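Local coordinates for protein probable oxidoreductase (Pseudomonas aeruginosa, PDB 4B7C) that probably acts as an NADP-dependent oxidoreductase of the medium-chain dehydrogenase/reductase superfamily, with a Rossmann-fold cofactor domain and a GroES-like domain, at residues N149-V154 / K241-L246; D206-L211 / L235-F240; D220-N225 / E229-V234; L266-L269 / R274-G277. All blocks are in the same frame, centred on the assembly; numbering follows the deposited sequence.

Interaction 1: N149-V154 / K241-L246; sequences NGETVV and KARIVL
The carboxylate of Glu151 meets the edge of the Arg243 guanidinium, forming a salt bridge at the N-terminal ends of strands of the parallel sheet of the Rossmann fold. Glu151 leads into strand 152-155 and Arg243 belongs to strand 242-246; strand 219-224 lies between these two, so the charged pair spans an intervening strand. The main bond runs from Arg243 NH2 to Glu151 OE1 at 2.8 Å, with an N-H...O angle of 151°. It uses the syn lone pair of OE1 and lies close to the guanidinium plane. The second oxygen is held less firmly: Arg243 NH2 to Glu151 OE2 measures 3.3 Å and Arg243 NH1 to Glu151 OE2 3.4 Å, both weak. The carboxylate and guanidinium planes are 43° apart, consistent with this uneven grip. Arg243 reaches the site because its chain bends at chi2 and again at chi3, which turns the head toward Glu151. Two backbone acceptors then fix the guanidinium, Gly145 O for NE and Gln146 O for NH2. Lys148 N is a second donor to Glu151 OE1. Within the strand segment, Arg243 NH1 donates to Lys241 O at 3.1 Å, nearly in the guanidinium plane but tilted 31° from the plane of the carbonyl.

Interaction 2: D206-L211 / L235-F240; sequences DLAAGL and LTRIAF
Segment 206-211 opens helix 207-214, whereas 235-240 runs from the end of helix 228-235 through a turn into the short strand 238-239; their closest CA atoms, those of Leu211 and Arg237, are 7.6 Å apart. The helix begins with an N-cap: Asp206 OD2 accepts from Ala209 N at 3.0 Å, on the anti side of the carboxylate and 32° out of its plane. Between the segments, Arg237 supplies nearly all of the reach. Its CG lies anti to the carbonyl carbon, and a bend at chi2 (-55°) carries the guanidinium alongside the helix. Leu211 CB sits over one face of that group, displaced toward its rim, with 4.1 Å between Leu211 CB and Arg237 NH1. This packing joins two connections of the Rossmann fold, the helix leading into strand 219-224 and the link between helix 228-235 and strand 242-246. Arg237 NH2 also comes within 2.9 Å of Ala208 O, but the approach is oblique and the angle too poor for a hydrogen bond, so the contact is polar proximity only. Deeper in, Leu211 packs on Ile200 and Ile219, and Arg237 touches Ile219 as well.

Interaction 3: D220-N225 / E229-V234; sequences DVFFDN and EILDTV
Phe222 presents one ring face to Val234 and part of its edge to Leu231, so two helix side chains meet the same ring from different directions. Val234 CG1 stands 3.7 Å from the Phe222 ring centroid, 17° off the normal, which meets the geometry of a CH-pi contact. Its other methyl reaches the far end of the ring, with Val234 CG2 3.9 Å from Phe222 CZ. Leu231 CD1 instead lies near the ring plane and approaches Phe222 CE2 to 3.6 Å. On the face opposite Val234, the CA of Asp224 rests near the rim, so the ring is held between its own strand and the helix. Phe222 points its ring at the helix because CG is anti to the backbone N (chi1 180°). The segments form the strand-to-helix half of a beta-alpha-beta unit in the Rossmann fold: strand 221-224 and helix 229-234 run antiparallel at 174°, with axes 10.2 Å apart. Asp224 crosses Leu231 at about a right angle, and its OD2 touches Leu231 CB at 3.6 Å without a polar bond between them. A methyl of the same leucine comes equally near, Leu231 CD2 lying 3.6 Å from Asp224 OD2. The other carboxylate oxygen is gripped by three donors: Asp224 OD1 accepts from Ser156 OG and from the backbone N atoms of Val226 and Gly227.

Interaction 4: L266-L269 / R274-G277; sequences LSLL and RMEG
Leu268 and Met275 make the apolar part of this contact, their side chains crossing at about a right angle. One leucine methyl makes the side-chain contact: Leu268 CD1 lies 3.8 Å from Met275 CB, at the root of the methionine rather than at its sulfur. With CG anti to the backbone N (chi1 -179°) and chi2 also extended, Met275 sends SD away from this point of contact, and the bend comes only at chi3. Its side chain packs on Ile244 and Leu246 of the neighbouring strand 242-246. The remaining contact is between side chain and backbone. The second methyl, Leu268 CD2, lies 4.1 Å from Arg274 N, and the nearest CA atoms of the two segments, those of Leu268 and Arg274, are 6.4 Å apart. Leu268 therefore straddles the start of strand 274-277, one branch over the main chain and the other against the side chain of Met275. Helix 267-270 and this strand belong to the last beta-alpha-beta unit of the parallel sheet, following strand 242-246. Polar interactions operate elsewhere: Ser267 OG bonds to Leu235 O, while Arg274 NE and Glu276 OE1 form reciprocal salt bridges with Glu276 and Arg274 of the second subunit. There strand 274-277 pairs antiparallel with a strand of that subunit, continuing the sheet, and Leu268 and Met275 pack on its Leu246 and Leu268. Helix and strand are thus joined here by dispersion contacts of a single leucine, whereas the dimer interface combines such apolar packing with directional and charged bonds.

From the N terminus, segment 149-154 opens the longest loop, closed 87 residues later by interaction 1 at 241-246. Interaction 2 lies inside it, from 206-211 to 235-240, and interaction 3 is nested in turn between 220-225 and 229-234. None of these loops cross. Interaction 4, 266-269 with 274-277, follows in series. Strand 219-224 of interaction 3 lies between the two strands of interaction 1, and strand 274-277 pairs beside 242-246. The connections pack against one another beside this sheet: Leu207 meets Thr233 and Ile230 between interactions 2 and 3, and Leu235 O bonds to Ser267 OG between interactions 2 and 4.

Interaction 1: N149-V154 / K241-L246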
loop_
_atom_site.group_PDB
_atom_site.type_symbol
_atom_site.label_atom_id
_atom_site.label_comp_id
_atom_site.label_asym_id
_atom_site.label_seq_id
_atom_site.Cartn_x
_atom_site.Cartn_y
_atom_site.Cartn_z
ATOM N N ASN B 149 -11.863 11.999 14.492
ATOM C CA ASN B 149 -11.634 12.666 15.781
ATOM C C ASN B 149 -10.837 11.769 16.726
ATOM O O ASN B 149 -11.142 10.591 16.885
ATOM C CB ASN B 149 -12.969 13.042 16.426
ATOM C CG ASN B 149 -12.820 13.905 17.665
ATOM O OD1 ASN B 149 -12.294 15.018 17.610
ATOM N ND2 ASN B 149 -13.330 13.412 18.781
ATOM N N GLY B 150 -9.784 12.324 17.311
ATOM C CA GLY B 150 -8.971 11.606 18.293
ATOM C C GLY B 150 -7.864 10.745 17.715
ATOM O O GLY B 150 -7.011 10.242 18.449
ATOM N N GLU B 151 -7.859 10.568 16.397
ATOM C CA GLU B 151 -6.798 9.787 15.751
ATOM C C GLU B 151 -5.502 10.573 15.705
ATOM O O GLU B 151 -5.499 11.803 15.753
ATOM C CB GLU B 151 -7.191 9.360 14.330
ATOM C CG GLU B 151 -8.233 8.249 14.286
ATOM C CD GLU B 151 -8.468 7.696 12.882
ATOM O OE1 GLU B 151 -8.370 8.453 11.893
ATOM O OE2 GLU B 151 -8.759 6.493 12.768
ATOM N N THR B 152 -4.398 9.846 15.613
ATOM C CA THR B 152 -3.079 10.451 15.495
ATOM C C THR B 152 -2.653 10.497 14.032
ATOM O O THR B 152 -2.557 9.466 13.354
ATOM C CB THR B 152 -2.027 9.706 16.347
ATOM O OG1 THR B 152 -2.380 9.836 17.732
ATOM C CG2 THR B 152 -0.650 10.284 16.149
ATOM N N VAL B 153 -2.421 11.715 13.559
ATOM C CA VAL B 153 -2.010 11.978 12.197
ATOM C C VAL B 153 -0.582 12.467 12.180
ATOM O O VAL B 153 -0.240 13.461 12.830
ATOM C CB VAL B 153 -2.914 13.032 11.531
ATOM C CG1 VAL B 153 -2.447 13.309 10.111
ATOM C CG2 VAL B 153 -4.349 12.550 11.539
ATOM N N VAL B 154 0.261 11.769 11.434
ATOM C CA VAL B 154 1.639 12.182 11.227
ATOM C C VAL B 154 1.847 12.683 9.799
ATOM O O VAL B 154 1.351 12.099 8.821
ATOM C CB VAL B 154 2.618 11.038 11.528
ATOM C CG1 VAL B 154 4.036 11.433 11.151
ATOM C CG2 VAL B 154 2.518 10.631 12.992
ATOM N N LYS B 241 -5.190 -0.813 11.222
ATOM C CA LYS B 241 -6.068 -0.150 10.228
ATOM C C LYS B 241 -5.607 1.272 9.857
ATOM O O LYS B 241 -6.408 2.126 9.475
ATOM C CB LYS B 241 -7.545 -0.146 10.678
ATOM C CG LYS B 241 -8.184 -1.535 10.584
ATOM C CD LYS B 241 -9.653 -1.729 10.838
ATOM C CE LYS B 241 -10.268 -2.879 10.037
ATOM N NZ LYS B 241 -10.398 -2.678 8.566
ATOM N N ALA B 242 -4.303 1.505 9.950
ATOM C CA ALA B 242 -3.726 2.777 9.564
ATOM C C ALA B 242 -3.923 3.027 8.078
ATOM O O ALA B 242 -4.021 2.087 7.281
ATOM C CB ALA B 242 -2.245 2.798 9.877
ATOM N N ARG B 243 -3.942 4.302 7.715
ATOM C CA ARG B 243 -3.962 4.722 6.313
ATOM C C ARG B 243 -2.742 5.558 6.030
ATOM O O ARG B 243 -2.472 6.545 6.720
ATOM C CB ARG B 243 -5.216 5.521 5.988
ATOM C CG ARG B 243 -6.478 4.682 5.928
ATOM C CD ARG B 243 -7.064 4.435 7.313
ATOM N NE ARG B 243 -7.637 5.598 7.925
ATOM C CZ ARG B 243 -7.682 5.843 9.230
ATOM N NH1 ARG B 243 -7.147 5.049 10.171
ATOM N NH2 ARG B 243 -8.285 6.946 9.582
ATOM N N ILE B 244 -2.002 5.146 5.016
ATOM C CA ILE B 244 -0.867 5.892 4.518
ATOM C C ILE B 244 -1.224 6.468 3.158
ATOM O O ILE B 244 -1.551 5.724 2.222
ATOM C CB ILE B 244 0.386 5.018 4.366
ATOM C CG1 ILE B 244 0.795 4.451 5.734
ATOM C CG2 ILE B 244 1.526 5.814 3.750
ATOM C CD1 ILE B 244 2.090 3.673 5.697
ATOM N N VAL B 245 -1.181 7.795 3.048
ATOM C CA VAL B 245 -1.439 8.444 1.772
ATOM C C VAL B 245 -0.145 8.959 1.181
ATOM O O VAL B 245 0.598 9.711 1.820
ATOM C CB VAL B 245 -2.515 9.554 1.877
ATOM C CG1 VAL B 245 -2.171 10.562 2.943
ATOM C CG2 VAL B 245 -2.698 10.230 0.528
ATOM N N LEU B 246 0.131 8.519 -0.046
ATOM C CA LEU B 246 1.325 8.919 -0.769
ATOM C C LEU B 246 0.993 10.054 -1.744
ATOM O O LEU B 246 0.199 9.876 -2.681
ATOM C CB LEU B 246 1.916 7.751 -1.564
ATOM C CG LEU B 246 2.225 6.478 -0.787
ATOM C CD1 LEU B 246 2.784 5.442 -1.766
ATOM C CD2 LEU B 246 3.192 6.748 0.361
#

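Interaction 2: D206-L211 / L235-F240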
loop_
_atom_site.group_PDB
_atom_site.type_symbol
_atom_site.label_atom_id
_atom_site.label_comp_id
_atom_site.label_asym_id
_atom_site.label_seq_id
_atom_site.Cartn_x
_atom_site.Cartn_y
_atom_site.Cartn_z
ATOM N N ASP B 206 16.638 11.696 16.905
ATOM C CA ASP B 206 16.297 10.377 16.364
ATOM C C ASP B 206 14.789 10.284 16.122
ATOM O O ASP B 206 13.989 10.502 17.037
ATOM C CB ASP B 206 16.748 9.252 17.297
ATOM C CG ASP B 206 16.387 7.866 16.759
ATOM O OD1 ASP B 206 16.984 7.435 15.746
ATOM O OD2 ASP B 206 15.503 7.212 17.360
ATOM N N LEU B 207 14.412 9.942 14.893
ATOM C CA LEU B 207 12.994 9.918 14.485
ATOM C C LEU B 207 12.170 8.918 15.292
ATOM O O LEU B 207 11.101 9.253 15.799
ATOM C CB LEU B 207 12.859 9.617 12.988
ATOM C CG LEU B 207 11.404 9.589 12.465
ATOM C CD1 LEU B 207 10.500 10.705 12.998
ATOM C CD2 LEU B 207 11.409 9.599 10.943
ATOM N N ALA B 208 12.687 7.698 15.425
ATOM C CA ALA B 208 12.022 6.647 16.215
ATOM C C ALA B 208 11.728 7.091 17.651
ATOM O O ALA B 208 10.618 6.895 18.162
ATOM C CB ALA B 208 12.849 5.371 16.219
ATOM N N ALA B 209 12.728 7.689 18.294
ATOM C CA ALA B 209 12.576 8.235 19.652
ATOM C C ALA B 209 11.516 9.338 19.681
ATOM O O ALA B 209 10.657 9.391 20.575
ATOM C CB ALA B 209 13.907 8.774 20.164
ATOM N N GLY B 210 11.578 10.212 18.685
ATOM C CA GLY B 210 10.590 11.284 18.547
ATOM C C GLY B 210 9.176 10.733 18.402
ATOM O O GLY B 210 8.238 11.207 19.050
ATOM N N LEU B 211 9.031 9.712 17.561
ATOM C CA LEU B 211 7.727 9.077 17.327
ATOM C C LEU B 211 7.194 8.410 18.587
ATOM O O LEU B 211 5.993 8.481 18.870
ATOM C CB LEU B 211 7.808 8.056 16.178
ATOM C CG LEU B 211 8.000 8.637 14.780
ATOM C CD1 LEU B 211 8.363 7.554 13.786
ATOM C CD2 LEU B 211 6.728 9.358 14.359
ATOM N N LEU B 235 6.511 3.558 9.216
ATOM C CA LEU B 235 5.852 2.242 9.048
ATOM C C LEU B 235 5.988 1.336 10.272
ATOM O O LEU B 235 5.089 0.554 10.563
ATOM C CB LEU B 235 6.407 1.513 7.820
ATOM C CG LEU B 235 5.772 1.926 6.482
ATOM C CD1 LEU B 235 6.620 1.534 5.293
ATOM C CD2 LEU B 235 4.378 1.321 6.375
ATOM N N THR B 236 7.088 1.466 11.012
ATOM C CA THR B 236 7.279 0.665 12.238
ATOM C C THR B 236 6.323 1.062 13.366
ATOM O O THR B 236 6.167 0.320 14.336
ATOM C CB THR B 236 8.723 0.748 12.769
ATOM O OG1 THR B 236 8.993 2.067 13.267
ATOM C CG2 THR B 236 9.704 0.411 11.663
ATOM N N ARG B 237 5.668 2.215 13.233
ATOM C CA ARG B 237 4.834 2.764 14.316
ATOM C C ARG B 237 3.366 2.950 13.972
ATOM O O ARG B 237 2.601 3.510 14.766
ATOM C CB ARG B 237 5.427 4.092 14.792
ATOM C CG ARG B 237 6.814 3.904 15.387
ATOM C CD ARG B 237 6.849 2.858 16.538
ATOM N NE ARG B 237 8.055 3.201 17.227
ATOM C CZ ARG B 237 8.174 4.136 18.158
ATOM N NH1 ARG B 237 7.115 4.798 18.624
ATOM N NH2 ARG B 237 9.383 4.364 18.635
ATOM N N ILE B 238 2.962 2.474 12.795
ATOM C CA ILE B 238 1.561 2.610 12.394
ATOM C C ILE B 238 0.664 1.729 13.244
ATOM O O ILE B 238 1.070 0.660 13.718
ATOM C CB ILE B 238 1.317 2.325 10.887
ATOM C CG1 ILE B 238 1.749 0.917 10.486
ATOM C CG2 ILE B 238 2.067 3.318 10.005
ATOM C CD1 ILE B 238 1.320 0.528 9.086
ATOM N N ALA B 239 -0.553 2.203 13.453
ATOM C CA ALA B 239 -1.558 1.473 14.205
ATOM C C ALA B 239 -2.336 0.504 13.324
ATOM O O ALA B 239 -2.275 0.562 12.097
ATOM C CB ALA B 239 -2.537 2.447 14.842
ATOM N N PHE B 240 -3.094 -0.356 13.990
ATOM C CA PHE B 240 -4.085 -1.210 13.359
ATOM C C PHE B 240 -5.020 -0.370 12.469
ATOM O O PHE B 240 -5.552 0.646 12.908
ATOM C CB PHE B 240 -4.878 -1.952 14.448
ATOM C CG PHE B 240 -6.010 -2.795 13.930
ATOM C CD1 PHE B 240 -5.770 -3.879 13.086
ATOM C CD2 PHE B 240 -7.318 -2.533 14.321
ATOM C CE1 PHE B 240 -6.815 -4.663 12.625
ATOM C CE2 PHE B 240 -8.369 -3.315 13.862
ATOM C CZ PHE B 240 -8.118 -4.384 13.014
#

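Interaction 3: D220-N225 / E229-V234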
loop_
_atom_site.group_PDB
_atom_site.type_symbol
_atom_site.label_atom_id
_atom_site.label_comp_id
_atom_site.label_asym_id
_atom_site.label_seq_id
_atom_site.Cartn_x
_atom_site.Cartn_y
_atom_site.Cartn_z
ATOM N N ASP B 220 -2.236 6.596 13.131
ATOM C CA ASP B 220 -3.461 6.212 12.408
ATOM C C ASP B 220 -3.453 6.648 10.953
ATOM O O ASP B 220 -3.968 5.949 10.082
ATOM C CB ASP B 220 -4.687 6.819 13.074
ATOM C CG ASP B 220 -4.903 6.285 14.474
ATOM O OD1 ASP B 220 -5.144 5.065 14.598
ATOM O OD2 ASP B 220 -4.821 7.084 15.438
ATOM N N VAL B 221 -2.924 7.841 10.706
ATOM C CA VAL B 221 -2.789 8.356 9.342
ATOM C C VAL B 221 -1.404 8.905 9.154
ATOM O O VAL B 221 -0.934 9.720 9.958
ATOM C CB VAL B 221 -3.801 9.466 9.013
ATOM C CG1 VAL B 221 -3.545 10.005 7.609
ATOM C CG2 VAL B 221 -5.222 8.957 9.154
ATOM N N PHE B 222 -0.738 8.442 8.110
ATOM C CA PHE B 222 0.521 9.026 7.688
ATOM C C PHE B 222 0.346 9.690 6.329
ATOM O O PHE B 222 0.044 9.041 5.314
ATOM C CB PHE B 222 1.654 7.999 7.654
ATOM C CG PHE B 222 2.977 8.561 7.211
ATOM C CD1 PHE B 222 3.442 9.776 7.711
ATOM C CD2 PHE B 222 3.770 7.886 6.305
ATOM C CE1 PHE B 222 4.655 10.290 7.308
ATOM C CE2 PHE B 222 4.990 8.393 5.901
ATOM C CZ PHE B 222 5.430 9.602 6.396
ATOM N N PHE B 223 0.541 11.003 6.328
ATOM C CA PHE B 223 0.509 11.821 5.121
ATOM C C PHE B 223 1.936 11.969 4.660
ATOM O O PHE B 223 2.719 12.718 5.261
ATOM C CB PHE B 223 -0.130 13.195 5.428
ATOM C CG PHE B 223 -0.538 13.985 4.205
ATOM C CD1 PHE B 223 0.398 14.461 3.313
ATOM C CD2 PHE B 223 -1.872 14.286 3.974
ATOM C CE1 PHE B 223 0.013 15.192 2.199
ATOM C CE2 PHE B 223 -2.259 15.020 2.864
ATOM C CZ PHE B 223 -1.322 15.455 1.970
ATOM N N ASP B 224 2.277 11.300 3.561
ATOM C CA ASP B 224 3.667 11.238 3.091
ATOM C C ASP B 224 3.955 12.088 1.863
ATOM O O ASP B 224 3.405 11.866 0.777
ATOM C CB ASP B 224 4.099 9.790 2.808
ATOM C CG ASP B 224 5.612 9.656 2.627
ATOM O OD1 ASP B 224 6.374 10.557 3.050
ATOM O OD2 ASP B 224 6.061 8.628 2.086
ATOM N N ASN B 225 4.831 13.071 2.057
ATOM C CA ASN B 225 5.314 13.937 0.979
ATOM C C ASN B 225 6.758 13.680 0.604
ATOM O O ASN B 225 7.246 14.234 -0.366
ATOM C CB ASN B 225 5.183 15.415 1.382
ATOM C CG ASN B 225 3.745 15.830 1.574
ATOM O OD1 ASN B 225 2.955 15.784 0.628
ATOM N ND2 ASN B 225 3.386 16.206 2.803
ATOM N N GLU B 229 13.637 7.106 4.004
ATOM C CA GLU B 229 13.861 6.534 5.333
ATOM C C GLU B 229 12.811 6.989 6.337
ATOM O O GLU B 229 12.437 6.243 7.253
ATOM C CB GLU B 229 15.261 6.908 5.827
ATOM C CG GLU B 229 15.707 6.184 7.090
ATOM C CD GLU B 229 17.074 6.640 7.583
ATOM O OE1 GLU B 229 17.822 7.287 6.808
ATOM O OE2 GLU B 229 17.398 6.347 8.755
ATOM N N ILE B 230 12.315 8.207 6.157
ATOM C CA ILE B 230 11.254 8.714 7.016
ATOM C C ILE B 230 10.000 7.832 6.927
ATOM O O ILE B 230 9.415 7.444 7.945
ATOM C CB ILE B 230 10.906 10.181 6.690
ATOM C CG1 ILE B 230 12.031 11.107 7.170
ATOM C CG2 ILE B 230 9.604 10.564 7.374
ATOM C CD1 ILE B 230 11.890 12.548 6.726
ATOM N N LEU B 231 9.594 7.510 5.707
ATOM C CA LEU B 231 8.447 6.618 5.480
ATOM C C LEU B 231 8.692 5.254 6.124
ATOM O O LEU B 231 7.834 4.714 6.830
ATOM C CB LEU B 231 8.197 6.442 3.976
ATOM C CG LEU B 231 7.274 5.291 3.547
ATOM C CD1 LEU B 231 5.893 5.440 4.139
ATOM C CD2 LEU B 231 7.238 5.227 2.027
ATOM N N ASP B 232 9.881 4.723 5.891
ATOM C CA ASP B 232 10.234 3.387 6.391
ATOM C C ASP B 232 10.185 3.325 7.916
ATOM O O ASP B 232 9.725 2.341 8.486
ATOM C CB ASP B 232 11.614 2.970 5.889
ATOM C CG ASP B 232 11.694 1.486 5.547
ATOM O OD1 ASP B 232 10.669 0.778 5.667
ATOM O OD2 ASP B 232 12.793 1.036 5.153
ATOM N N THR B 233 10.639 4.396 8.568
ATOM C CA THR B 233 10.611 4.480 10.030
ATOM C C THR B 233 9.198 4.655 10.555
ATOM O O THR B 233 8.813 4.058 11.561
ATOM C CB THR B 233 11.495 5.635 10.550
ATOM O OG1 THR B 233 12.834 5.451 10.082
ATOM C CG2 THR B 233 11.501 5.674 12.073
ATOM N N VAL B 234 8.409 5.474 9.876
ATOM C CA VAL B 234 7.020 5.681 10.271
ATOM C C VAL B 234 6.218 4.375 10.219
ATOM O O VAL B 234 5.363 4.116 11.069
ATOM C CB VAL B 234 6.360 6.766 9.393
ATOM C CG1 VAL B 234 4.869 6.834 9.662
ATOM C CG2 VAL B 234 7.034 8.111 9.649
#

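Interaction 4: L266-L269 / R274-G277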
loop_
_atom_site.group_PDB
_atom_site.type_symbol
_atom_site.label_atom_id
_atom_site.label_comp_id
_atom_site.label_asym_id
_atom_site.label_seq_id
_atom_site.Cartn_x
_atom_site.Cartn_y
_atom_site.Cartn_z
ATOM N N LEU B 266 5.868 -4.629 5.142
ATOM C CA LEU B 266 5.059 -5.717 5.719
ATOM C C LEU B 266 4.345 -5.316 6.997
ATOM O O LEU B 266 3.459 -6.021 7.479
ATOM C CB LEU B 266 5.897 -6.982 5.941
ATOM C CG LEU B 266 6.166 -7.797 4.673
ATOM C CD1 LEU B 266 7.146 -8.932 4.959
ATOM C CD2 LEU B 266 4.850 -8.338 4.105
ATOM N N SER B 267 4.710 -4.164 7.552
ATOM C CA SER B 267 3.921 -3.572 8.635
ATOM C C SER B 267 2.465 -3.388 8.199
ATOM O O SER B 267 1.548 -3.428 9.016
ATOM C CB SER B 267 4.521 -2.228 9.076
ATOM O OG SER B 267 3.783 -1.710 10.166
ATOM N N LEU B 268 2.260 -3.170 6.908
ATOM C CA LEU B 268 0.891 -3.081 6.328
ATOM C C LEU B 268 0.100 -4.368 6.483
ATOM O O LEU B 268 -1.120 -4.345 6.674
ATOM C CB LEU B 268 0.951 -2.719 4.847
ATOM C CG LEU B 268 1.525 -1.354 4.478
ATOM C CD1 LEU B 268 1.704 -1.238 2.971
ATOM C CD2 LEU B 268 0.658 -0.235 5.035
ATOM N N LEU B 269 0.806 -5.489 6.439
ATOM C CA LEU B 269 0.211 -6.803 6.733
ATOM C C LEU B 269 -0.066 -6.972 8.233
ATOM O O LEU B 269 -1.190 -7.249 8.649
ATOM C CB LEU B 269 1.131 -7.926 6.227
ATOM C CG LEU B 269 0.736 -9.377 6.541
ATOM C CD1 LEU B 269 -0.668 -9.702 6.086
ATOM C CD2 LEU B 269 1.716 -10.318 5.864
ATOM N N ARG B 274 -3.449 0.237 5.089
ATOM C CA ARG B 274 -3.589 0.588 3.681
ATOM C C ARG B 274 -2.604 1.675 3.289
ATOM O O ARG B 274 -2.438 2.671 4.003
ATOM C CB ARG B 274 -5.024 1.051 3.420
ATOM C CG ARG B 274 -5.288 1.569 2.018
ATOM C CD ARG B 274 -6.669 2.191 1.912
ATOM N NE ARG B 274 -7.712 1.247 2.292
ATOM C CZ ARG B 274 -8.677 1.465 3.188
ATOM N NH1 ARG B 274 -8.784 2.627 3.826
ATOM N NH2 ARG B 274 -9.566 0.506 3.434
ATOM N N MET B 275 -1.948 1.472 2.155
ATOM C CA MET B 275 -1.078 2.469 1.565
ATOM C C MET B 275 -1.608 2.794 0.173
ATOM O O MET B 275 -1.713 1.917 -0.688
ATOM C CB MET B 275 0.370 1.987 1.474
ATOM C CG MET B 275 1.334 3.004 0.878
ATOM S SD MET B 275 3.029 2.410 0.724
ATOM C CE MET B 275 3.528 2.679 2.401
ATOM N N GLU B 276 -1.893 4.074 -0.056
ATOM C CA GLU B 276 -2.566 4.499 -1.276
ATOM C C GLU B 276 -2.038 5.806 -1.847
ATOM O O GLU B 276 -1.817 6.782 -1.126
ATOM C CB GLU B 276 -4.067 4.608 -1.028
ATOM C CG GLU B 276 -4.878 4.878 -2.282
ATOM C CD GLU B 276 -6.377 4.767 -2.056
ATOM O OE1 GLU B 276 -6.807 4.206 -1.034
ATOM O OE2 GLU B 276 -7.128 5.231 -2.928
ATOM N N GLY B 277 -1.847 5.811 -3.159
ATOM C CA GLY B 277 -1.396 6.991 -3.870
ATOM C C GLY B 277 -2.552 7.837 -4.374
ATOM O O GLY B 277 -3.652 7.333 -4.603
#